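PDB 5SV6: extracellular solute-binding protein, family 3 from Methylophaga aminisulfidivorans MP, which has a periplasmic binding protein-like fold of solute-binding family 3 and, although its function is not established, is probably linked to the methanol dehydrogenase system. Local coordinates for residues N102-K112 against F251-S259; L148-P158 against I169-M180. All blocks are in the same frame, centred on the assembly; numbering follows the deposited sequence.

Contact 1. Residues N102-K112 against F251-S259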
loop_
_atom_site.group_PDB
_atom_site.type_symbol
_atom_site.label_atom_id
_atom_site.label_comp_id
_atom_site.label_asym_id
_atom_site.label_seq_id
_atom_site.Cartn_x
_atom_site.Cartn_y
_atom_site.Cartn_z
ATOM N N ASN A 102 -3.489 -0.306 23.153
ATOM C CA ASN A 102 -3.906 -1.587 23.719
ATOM C C ASN A 102 -5.331 -2.030 23.382
ATOM O O ASN A 102 -5.939 -2.784 24.139
ATOM C CB ASN A 102 -3.692 -1.605 25.239
ATOM C CG ASN A 102 -2.234 -1.463 25.618
ATOM O OD1 ASN A 102 -1.473 -2.431 25.568
ATOM N ND2 ASN A 102 -1.835 -0.254 26.000
ATOM N N GLN A 103 -5.856 -1.583 22.246
ATOM C CA GLN A 103 -7.205 -1.963 21.822
ATOM C C GLN A 103 -7.184 -3.262 21.033
ATOM O O GLN A 103 -8.223 -3.862 20.765
ATOM C CB GLN A 103 -7.815 -0.866 20.950
ATOM C CG GLN A 103 -7.928 0.481 21.618
ATOM C CD GLN A 103 -8.844 0.458 22.811
ATOM O OE1 GLN A 103 -8.397 0.566 23.956
ATOM N NE2 GLN A 103 -10.143 0.317 22.556
ATOM N N CYS A 104 -5.985 -3.672 20.648
ATOM C CA CYS A 104 -5.756 -4.876 19.864
ATOM C C CYS A 104 -4.248 -5.056 19.784
ATOM O O CYS A 104 -3.489 -4.183 20.223
ATOM C CB CYS A 104 -6.395 -4.796 18.470
ATOM S SG CYS A 104 -6.357 -3.173 17.684
ATOM N N ASP A 105 -3.824 -6.184 19.231
ATOM C CA ASP A 105 -2.471 -6.670 19.447
ATOM C C ASP A 105 -1.645 -6.811 18.191
ATOM O O ASP A 105 -0.437 -6.922 18.268
ATOM C CB ASP A 105 -2.531 -8.017 20.164
ATOM C CG ASP A 105 -3.232 -7.917 21.499
ATOM O OD1 ASP A 105 -3.185 -6.823 22.115
ATOM O OD2 ASP A 105 -3.844 -8.914 21.917
ATOM N N VAL A 106 -2.298 -6.788 17.035
ATOM C CA VAL A 106 -1.615 -7.062 15.774
ATOM C C VAL A 106 -2.064 -6.090 14.697
ATOM O O VAL A 106 -3.257 -5.840 14.552
ATOM C CB VAL A 106 -1.911 -8.503 15.303
ATOM C CG1 VAL A 106 -1.412 -8.729 13.884
ATOM C CG2 VAL A 106 -1.296 -9.514 16.268
ATOM N N VAL A 107 -1.101 -5.523 13.973
ATOM C CA VAL A 107 -1.395 -4.796 12.743
ATOM C C VAL A 107 -0.798 -5.548 11.558
ATOM O O VAL A 107 0.381 -5.908 11.569
ATOM C CB VAL A 107 -0.903 -3.337 12.801
ATOM C CG1 VAL A 107 -0.978 -2.686 11.423
ATOM C CG2 VAL A 107 -1.762 -2.554 13.796
HETATM N N MSE A 108 -1.610 -5.783 10.531
HETATM C CA MSE A 108 -1.227 -6.736 9.479
HETATM C C MSE A 108 -0.094 -6.300 8.544
HETATM O O MSE A 108 0.670 -7.138 8.076
HETATM C CB MSE A 108 -2.447 -7.163 8.649
HETATM C CG MSE A 108 -3.469 -7.994 9.427
HETATM SE SE MSE A 108 -2.696 -9.604 10.253
HETATM C CE MSE A 108 -2.032 -10.535 8.663
ATOM N N GLY A 109 0.007 -5.008 8.258
ATOM C CA GLY A 109 1.033 -4.540 7.352
ATOM C C GLY A 109 1.619 -3.173 7.673
ATOM O O GLY A 109 0.922 -2.156 7.607
ATOM N N VAL A 110 2.902 -3.154 8.025
ATOM C CA VAL A 110 3.660 -1.909 8.146
ATOM C C VAL A 110 5.017 -2.136 7.482
ATOM O O VAL A 110 5.389 -3.285 7.208
ATOM C CB VAL A 110 3.868 -1.463 9.620
ATOM C CG1 VAL A 110 2.523 -1.250 10.337
ATOM C CG2 VAL A 110 4.753 -2.454 10.373
ATOM N N ASP A 111 5.754 -1.061 7.203
ATOM C CA ASP A 111 7.115 -1.227 6.689
ATOM C C ASP A 111 7.959 -1.960 7.729
ATOM O O ASP A 111 7.840 -1.693 8.925
ATOM C CB ASP A 111 7.786 0.118 6.403
ATOM C CG ASP A 111 7.165 0.867 5.230
ATOM O OD1 ASP A 111 6.352 0.283 4.484
ATOM O OD2 ASP A 111 7.513 2.058 5.051
ATOM N N LYS A 112 8.801 -2.885 7.278
ATOM C CA LYS A 112 9.761 -3.532 8.173
ATOM C C LYS A 112 10.573 -2.467 8.913
ATOM O O LYS A 112 10.994 -1.491 8.316
ATOM C CB LYS A 112 10.707 -4.423 7.368
ATOM C CG LYS A 112 11.827 -5.038 8.204
ATOM C CD LYS A 112 11.267 -5.871 9.360
ATOM C CE LYS A 112 12.372 -6.278 10.330
ATOM N NZ LYS A 112 11.874 -7.114 11.464
ATOM N N PHE A 251 9.550 -1.614 -0.661
ATOM C CA PHE A 251 9.498 -1.733 0.799
ATOM C C PHE A 251 9.118 -3.138 1.264
ATOM O O PHE A 251 8.147 -3.722 0.770
ATOM C CB PHE A 251 8.492 -0.726 1.377
ATOM C CG PHE A 251 8.871 0.714 1.134
ATOM C CD1 PHE A 251 9.542 1.441 2.112
ATOM C CD2 PHE A 251 8.582 1.327 -0.077
ATOM C CE1 PHE A 251 9.920 2.756 1.884
ATOM C CE2 PHE A 251 8.954 2.650 -0.316
ATOM C CZ PHE A 251 9.623 3.366 0.669
ATOM N N GLU A 252 9.871 -3.660 2.230
ATOM C CA GLU A 252 9.520 -4.920 2.875
ATOM C C GLU A 252 8.355 -4.673 3.829
ATOM O O GLU A 252 8.327 -3.666 4.542
ATOM C CB GLU A 252 10.715 -5.505 3.637
ATOM C CG GLU A 252 11.832 -6.014 2.729
ATOM C CD GLU A 252 13.029 -6.527 3.513
ATOM O OE1 GLU A 252 13.160 -6.187 4.709
ATOM O OE2 GLU A 252 13.826 -7.291 2.942
ATOM N N GLN A 253 7.395 -5.589 3.843
ATOM C CA GLN A 253 6.229 -5.447 4.713
ATOM C C GLN A 253 6.208 -6.492 5.831
ATOM O O GLN A 253 6.495 -7.664 5.596
ATOM C CB GLN A 253 4.945 -5.530 3.887
ATOM C CG GLN A 253 4.866 -4.461 2.800
ATOM C CD GLN A 253 4.790 -3.066 3.382
ATOM O OE1 GLN A 253 3.806 -2.714 4.030
ATOM N NE2 GLN A 253 5.844 -2.273 3.179
ATOM N N SER A 254 5.836 -6.067 7.036
ATOM C CA SER A 254 5.829 -6.944 8.209
ATOM C C SER A 254 4.546 -6.819 9.018
ATOM O O SER A 254 3.827 -5.829 8.906
ATOM C CB SER A 254 6.990 -6.593 9.142
ATOM O OG SER A 254 8.252 -6.765 8.522
ATOM N N ILE A 255 4.274 -7.825 9.842
ATOM C CA ILE A 255 3.251 -7.719 10.886
ATOM C C ILE A 255 3.818 -6.835 11.987
ATOM O O ILE A 255 5.016 -6.903 12.252
ATOM C CB ILE A 255 2.961 -9.105 11.514
ATOM C CG1 ILE A 255 2.567 -10.137 10.451
ATOM C CG2 ILE A 255 1.904 -8.999 12.593
ATOM C CD1 ILE A 255 1.292 -9.825 9.717
ATOM N N ALA A 256 2.979 -6.027 12.641
ATOM C CA ALA A 256 3.440 -5.209 13.766
ATOM C C ALA A 256 2.722 -5.581 15.052
ATOM O O ALA A 256 1.513 -5.844 15.046
ATOM C CB ALA A 256 3.236 -3.722 13.476
ATOM N N VAL A 257 3.472 -5.606 16.153
ATOM C CA VAL A 257 2.890 -5.703 17.493
ATOM C C VAL A 257 3.564 -4.631 18.352
ATOM O O VAL A 257 4.558 -4.049 17.931
ATOM C CB VAL A 257 3.134 -7.097 18.123
ATOM C CG1 VAL A 257 2.650 -8.204 17.191
ATOM C CG2 VAL A 257 4.613 -7.295 18.430
ATOM N N ARG A 258 3.042 -4.363 19.549
ATOM C CA ARG A 258 3.733 -3.445 20.466
ATOM C C ARG A 258 5.153 -3.933 20.761
ATOM O O ARG A 258 5.403 -5.132 20.781
ATOM C CB ARG A 258 2.960 -3.286 21.773
ATOM C CG ARG A 258 1.616 -2.559 21.622
ATOM C CD ARG A 258 0.887 -2.561 22.955
ATOM N NE ARG A 258 0.469 -3.911 23.323
ATOM C CZ ARG A 258 -0.633 -4.491 22.863
ATOM N NH1 ARG A 258 -1.412 -3.838 22.015
ATOM N NH2 ARG A 258 -0.948 -5.722 23.238
ATOM N N SER A 259 6.076 -3.003 20.991
ATOM C CA SER A 259 7.495 -3.345 21.147
ATOM C C SER A 259 7.772 -4.327 22.293
ATOM O O SER A 259 8.717 -5.119 22.238
ATOM C CB SER A 259 8.324 -2.071 21.334
ATOM O OG SER A 259 9.645 -2.389 21.723
HETATM O O HOH W 1 0.905 -6.015 20.488
HETATM O O HOH W 2 3.491 -0.231 4.931
#

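Contact 2. Residues L148-P158 against I169-M180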
loop_
_atom_site.group_PDB
_atom_site.type_symbol
_atom_site.label_atom_id
_atom_site.label_comp_id
_atom_site.label_asym_id
_atom_site.label_seq_id
_atom_site.Cartn_x
_atom_site.Cartn_y
_atom_site.Cartn_z
ATOM N N LEU A 148 7.960 10.743 -19.323
ATOM C CA LEU A 148 7.309 11.391 -18.185
ATOM C C LEU A 148 7.344 12.919 -18.319
ATOM O O LEU A 148 6.452 13.613 -17.835
ATOM C CB LEU A 148 7.960 10.949 -16.863
ATOM C CG LEU A 148 7.870 9.458 -16.503
ATOM C CD1 LEU A 148 8.909 9.091 -15.446
ATOM C CD2 LEU A 148 6.466 9.077 -16.029
ATOM N N LYS A 149 8.375 13.429 -18.994
ATOM C CA LYS A 149 8.536 14.868 -19.233
ATOM C C LYS A 149 7.465 15.462 -20.151
ATOM O O LYS A 149 7.171 16.658 -20.095
ATOM C CB LYS A 149 9.919 15.144 -19.833
ATOM C CG LYS A 149 10.976 15.600 -18.848
ATOM C CD LYS A 149 11.262 14.550 -17.791
ATOM C CE LYS A 149 12.572 14.845 -17.073
ATOM N NZ LYS A 149 12.682 16.303 -16.777
ATOM N N ASP A 150 6.889 14.630 -21.009
ATOM C CA ASP A 150 5.851 15.088 -21.915
ATOM C C ASP A 150 4.456 15.003 -21.288
ATOM O O ASP A 150 3.468 15.374 -21.917
ATOM C CB ASP A 150 5.896 14.290 -23.225
ATOM C CG ASP A 150 7.277 14.319 -23.881
ATOM O OD1 ASP A 150 8.010 15.304 -23.657
ATOM O OD2 ASP A 150 7.630 13.365 -24.616
HETATM N N MSE A 151 4.375 14.511 -20.054
HETATM C CA MSE A 151 3.085 14.369 -19.385
HETATM C C MSE A 151 2.842 15.506 -18.392
HETATM O O MSE A 151 3.784 16.165 -17.957
HETATM C CB MSE A 151 2.994 13.020 -18.678
HETATM C CG MSE A 151 3.128 11.827 -19.615
HETATM SE SE MSE A 151 3.209 10.156 -18.616
HETATM C CE MSE A 151 2.771 8.909 -20.057
ATOM N N SER A 152 1.578 15.711 -18.030
ATOM C CA SER A 152 1.184 16.798 -17.143
ATOM C C SER A 152 0.281 16.359 -15.989
ATOM O O SER A 152 0.260 17.008 -14.944
ATOM C CB SER A 152 0.475 17.888 -17.946
ATOM O OG SER A 152 1.319 18.354 -18.985
ATOM N N LYS A 153 -0.455 15.263 -16.180
ATOM C CA LYS A 153 -1.424 14.793 -15.178
ATOM C C LYS A 153 -1.000 13.460 -14.577
ATOM O O LYS A 153 -1.062 12.432 -15.246
ATOM C CB LYS A 153 -2.809 14.634 -15.817
ATOM C CG LYS A 153 -3.405 15.926 -16.386
ATOM C CD LYS A 153 -4.081 16.724 -15.297
ATOM C CE LYS A 153 -4.642 18.049 -15.820
ATOM N NZ LYS A 153 -5.998 17.891 -16.425
ATOM N N PHE A 154 -0.611 13.483 -13.304
ATOM C CA PHE A 154 -0.056 12.318 -12.628
ATOM C C PHE A 154 -0.939 11.920 -11.441
ATOM O O PHE A 154 -1.082 12.675 -10.486
ATOM C CB PHE A 154 1.362 12.626 -12.130
ATOM C CG PHE A 154 2.330 13.009 -13.229
ATOM C CD1 PHE A 154 2.336 14.295 -13.751
ATOM C CD2 PHE A 154 3.254 12.092 -13.711
ATOM C CE1 PHE A 154 3.221 14.650 -14.761
ATOM C CE2 PHE A 154 4.154 12.442 -14.721
ATOM C CZ PHE A 154 4.134 13.726 -15.237
ATOM N N ALA A 155 -1.528 10.730 -11.486
ATOM C CA ALA A 155 -2.329 10.292 -10.348
ATOM C C ALA A 155 -1.409 9.698 -9.276
ATOM O O ALA A 155 -0.902 8.584 -9.439
ATOM C CB ALA A 155 -3.371 9.284 -10.795
ATOM N N ILE A 156 -1.167 10.455 -8.202
ATOM C CA ILE A 156 -0.307 10.004 -7.107
ATOM C C ILE A 156 -0.881 10.300 -5.718
ATOM O O ILE A 156 -1.827 11.079 -5.571
ATOM C CB ILE A 156 1.104 10.630 -7.176
ATOM C CG1 ILE A 156 1.029 12.140 -6.909
ATOM C CG2 ILE A 156 1.772 10.321 -8.528
ATOM C CD1 ILE A 156 2.342 12.746 -6.471
ATOM N N VAL A 157 -0.285 9.679 -4.706
ATOM C CA VAL A 157 -0.664 9.924 -3.321
ATOM C C VAL A 157 0.345 10.859 -2.656
ATOM O O VAL A 157 1.544 10.573 -2.623
ATOM C CB VAL A 157 -0.748 8.601 -2.526
ATOM C CG1 VAL A 157 -1.138 8.862 -1.071
ATOM C CG2 VAL A 157 -1.735 7.646 -3.182
ATOM N N PRO A 158 -0.135 11.990 -2.124
ATOM C CA PRO A 158 0.755 12.956 -1.466
ATOM C C PRO A 158 1.449 12.334 -0.258
ATOM O O PRO A 158 0.855 11.506 0.425
ATOM C CB PRO A 158 -0.201 14.068 -1.024
ATOM C CG PRO A 158 -1.383 13.938 -1.943
ATOM C CD PRO A 158 -1.529 12.466 -2.186
ATOM N N ILE A 169 11.469 15.753 -10.783
ATOM C CA ILE A 169 11.381 15.999 -12.224
ATOM C C ILE A 169 10.577 17.249 -12.591
ATOM O O ILE A 169 10.202 17.427 -13.749
ATOM C CB ILE A 169 10.841 14.789 -13.025
ATOM C CG1 ILE A 169 9.372 14.514 -12.696
ATOM C CG2 ILE A 169 11.704 13.551 -12.797
ATOM C CD1 ILE A 169 8.712 13.615 -13.698
ATOM N N ASP A 170 10.332 18.105 -11.600
ATOM C CA ASP A 170 9.736 19.429 -11.815
ATOM C C ASP A 170 8.318 19.392 -12.380
ATOM O O ASP A 170 7.934 20.251 -13.173
ATOM C CB ASP A 170 10.653 20.280 -12.705
ATOM C CG ASP A 170 12.040 20.465 -12.097
ATOM O OD1 ASP A 170 12.128 20.722 -10.879
ATOM O OD2 ASP A 170 13.043 20.329 -12.827
ATOM N N LYS A 171 7.539 18.399 -11.968
ATOM C CA LYS A 171 6.160 18.293 -12.428
ATOM C C LYS A 171 5.185 18.472 -11.268
ATOM O O LYS A 171 3.973 18.461 -11.465
ATOM C CB LYS A 171 5.921 16.931 -13.090
ATOM C CG LYS A 171 6.626 16.722 -14.418
ATOM C CD LYS A 171 6.018 17.593 -15.494
ATOM C CE LYS A 171 6.692 17.395 -16.845
ATOM N NZ LYS A 171 5.966 18.153 -17.915
ATOM N N TYR A 172 5.715 18.602 -10.055
ATOM C CA TYR A 172 4.867 18.638 -8.864
ATOM C C TYR A 172 3.937 19.850 -8.827
ATOM O O TYR A 172 2.747 19.705 -8.570
ATOM C CB TYR A 172 5.705 18.591 -7.581
ATOM C CG TYR A 172 4.901 18.863 -6.322
ATOM C CD1 TYR A 172 4.221 17.838 -5.675
ATOM C CD2 TYR A 172 4.809 20.144 -5.794
ATOM C CE1 TYR A 172 3.485 18.080 -4.531
ATOM C CE2 TYR A 172 4.071 20.397 -4.649
ATOM C CZ TYR A 172 3.414 19.358 -4.023
ATOM O OH TYR A 172 2.684 19.596 -2.879
ATOM N N GLU A 173 4.480 21.042 -9.061
ATOM C CA GLU A 173 3.656 22.251 -8.991
ATOM C C GLU A 173 2.519 22.256 -10.004
ATOM O O GLU A 173 1.390 22.604 -9.666
ATOM C CB GLU A 173 4.497 23.528 -9.129
ATOM C CG GLU A 173 5.348 23.847 -7.902
ATOM C CD GLU A 173 4.527 24.195 -6.660
ATOM O OE1 GLU A 173 3.292 24.400 -6.771
ATOM O OE2 GLU A 173 5.127 24.263 -5.564
ATOM N N GLY A 174 2.815 21.861 -11.239
ATOM C CA GLY A 174 1.814 21.873 -12.290
ATOM C C GLY A 174 0.776 20.783 -12.133
ATOM O O GLY A 174 -0.261 20.807 -12.794
ATOM N N ASN A 175 1.053 19.830 -11.248
ATOM C CA ASN A 175 0.149 18.696 -11.020
ATOM C C ASN A 175 -0.605 18.810 -9.693
ATOM O O ASN A 175 -1.471 18.002 -9.389
ATOM C CB ASN A 175 0.948 17.384 -11.067
ATOM C CG ASN A 175 0.068 16.155 -10.995
ATOM O OD1 ASN A 175 -0.709 15.884 -11.906
ATOM N ND2 ASN A 175 0.212 15.385 -9.920
ATOM N N PHE A 176 -0.286 19.833 -8.914
ATOM C CA PHE A 176 -0.837 19.959 -7.568
ATOM C C PHE A 176 -2.367 20.048 -7.552
ATOM O O PHE A 176 -3.024 19.310 -6.821
ATOM C CB PHE A 176 -0.226 21.174 -6.867
ATOM C CG PHE A 176 -0.647 21.327 -5.437
ATOM C CD1 PHE A 176 -1.721 22.139 -5.097
ATOM C CD2 PHE A 176 0.040 20.668 -4.426
ATOM C CE1 PHE A 176 -2.103 22.287 -3.771
ATOM C CE2 PHE A 176 -0.343 20.807 -3.096
ATOM C CZ PHE A 176 -1.411 21.614 -2.770
ATOM N N ASN A 177 -2.930 20.965 -8.339
ATOM C CA ASN A 177 -4.385 21.107 -8.389
ATOM C C ASN A 177 -5.084 19.801 -8.787
ATOM O O ASN A 177 -6.086 19.422 -8.188
ATOM C CB ASN A 177 -4.813 22.251 -9.317
ATOM C CG ASN A 177 -4.334 23.608 -8.831
ATOM O OD1 ASN A 177 -4.019 23.787 -7.657
ATOM N ND2 ASN A 177 -4.270 24.569 -9.744
ATOM N N TYR A 178 -4.545 19.107 -9.782
ATOM C CA TYR A 178 -5.082 17.802 -10.154
ATOM C C TYR A 178 -5.081 16.799 -8.985
ATOM O O TYR A 178 -6.096 16.168 -8.707
ATOM C CB TYR A 178 -4.316 17.219 -11.340
ATOM C CG TYR A 178 -4.826 15.856 -11.733
ATOM C CD1 TYR A 178 -6.153 15.679 -12.101
ATOM C CD2 TYR A 178 -3.995 14.747 -11.720
ATOM C CE1 TYR A 178 -6.638 14.441 -12.457
ATOM C CE2 TYR A 178 -4.474 13.490 -12.083
ATOM C CZ TYR A 178 -5.802 13.349 -12.447
ATOM O OH TYR A 178 -6.293 12.117 -12.799
ATOM N N THR A 179 -3.947 16.680 -8.301
ATOM C CA THR A 179 -3.797 15.756 -7.163
ATOM C C THR A 179 -4.764 16.081 -6.016
ATOM O O THR A 179 -5.358 15.182 -5.396
ATOM C CB THR A 179 -2.351 15.810 -6.617
ATOM O OG1 THR A 179 -1.438 15.405 -7.645
ATOM C CG2 THR A 179 -2.187 14.890 -5.413
HETATM N N MSE A 180 -4.922 17.372 -5.740
HETATM C CA MSE A 180 -5.825 17.833 -4.686
HETATM C C MSE A 180 -7.309 17.648 -5.033
HETATM O O MSE A 180 -8.164 17.721 -4.150
HETATM C CB MSE A 180 -5.571 19.303 -4.368
HETATM C CG MSE A 180 -4.242 19.568 -3.721
HETATM SE SE MSE A 180 -3.976 18.526 -2.080
HETATM C CE MSE A 180 -2.735 17.184 -2.755
HETATM O O HOH W 3 2.633 18.426 -14.183
HETATM O O HOH W 4 -2.056 18.374 -13.647
HETATM O O HOH W 5 3.411 19.511 -18.264
#

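Contact 1. Residues N102-K112 against F251-S259
Arg258 sets out with CG anti to its carbonyl carbon and bends at chi3 (-68°), which carries its guanidinium alongside Cys104 and Asp105. NH2 donates to Asp105 OD1 at 2.7 Å in a nearly straight salt bridge (174° at the hydrogen), meeting that oxygen from above the carboxylate plane, while NH1 gives a more bent bond to Cys104 O at 2.8 Å. Both acceptors lie near the guanidinium plane; Asn102 OD1 sits over one face and water 1 over the other, the water also joining Asp105 O to Arg258 N. With Asp261 as a second carboxylate partner and Leu99 O as a further acceptor, the guanidinium is probably held in rotation as well as position.

At the far end a bend at chi2 (-65°) folds Gln253 back beside Asp111. Its NE2 reaches Asp111 OD1 on the anti side at 2.9 Å, somewhat out of the carboxylate plane, and water 2 donates to both Asp111 OD1 and Gln253 OE1.

Between these ends, Val107 and Ala256 form an antiparallel hydrogen-bonded pair, as do Val110 and Ser254. The register slips by one residue between them, marking a beta bulge where the chain turns at Met108. Val110 CG2 packs on Ala256 CB at 3.7 Å; Met108 CE and Ile255 CD1 approach to 3.6 Å. Ser254 OG, close to the Lys112 methylenes, bonds to Ser120 O, as does Lys112 NZ. Backbone bonds of Asp105 with Lys48 and Val106 with Cys50, and the Cys104-Cys50 disulfide, join the other edge to parallel strand 47-52, giving a mixed sheet characteristic of a periplasmic binding protein alpha/beta lobe.

Contact 2. Residues L148-P158 against I169-M180
Asn175 meets the backbone of Phe154 with both ends of its amide. Phe154 N donates almost straight to OD1 (2.8 Å, 175° at the hydrogen), from above the amide plane, and ND2 returns a bond to Phe154 O at 3.1 Å, on a lone pair. CG lies anti to the Asn175 backbone N (chi1 -174°), directing the amide at the strand. Lys171 NZ bonds to two carbonyl oxygens, Lys149 O at 2.9 Å and Met151 O at 3.0 Å, and to water 5, while its CB and CG pack obliquely against the Phe154 ring. An alanine in place of Lys171 is likely to leave these two carbonyls without their shared donor and uncover part of that ring.

Farther along, Lys153 CD lies over the Tyr178 ring in a CH-pi contact, 4.0 Å from the centroid, and Pro158 CG touches Met180 CE at 3.6 Å. In the next shell, Glu203 holds Tyr178 OH, Asp210 OD2 accepts from the backbone N of Ser152 and of Lys153, and Leu166 of helix 161-168 packs against Phe154 and Asn175. Asn175 and Lys171 thus bond to backbone groups, of strand 154-156 and the turn before it, so these bonds probably depend on the chain's course, the apolar packing on side chains.

Overall arrangement
From the N terminus the chain reaches 102-112 first, and its antiparallel partner comes only at 251-259, so contact 1 closes a loop of 138 intervening residues. Within that loop, 148-158 and 169-180 meet across only ten residues, mostly helix 161-168; contact 2 is thus a local closure enclosed by a long-range one, and the two do not cross. The centres of contact 1 and contact 2 lie about 32 Å apart, on opposite sides of the chain's centre. The nearest atoms of contact 1 and contact 2 are about 11 Å apart. Contact 1 joins strand to strand, whereas contact 2 sets helix 172-180 against strand 154-156. Strand pairings through 211-215, 118-133 and 247-257 connect the two regions in one mixed, branched or curled sheet.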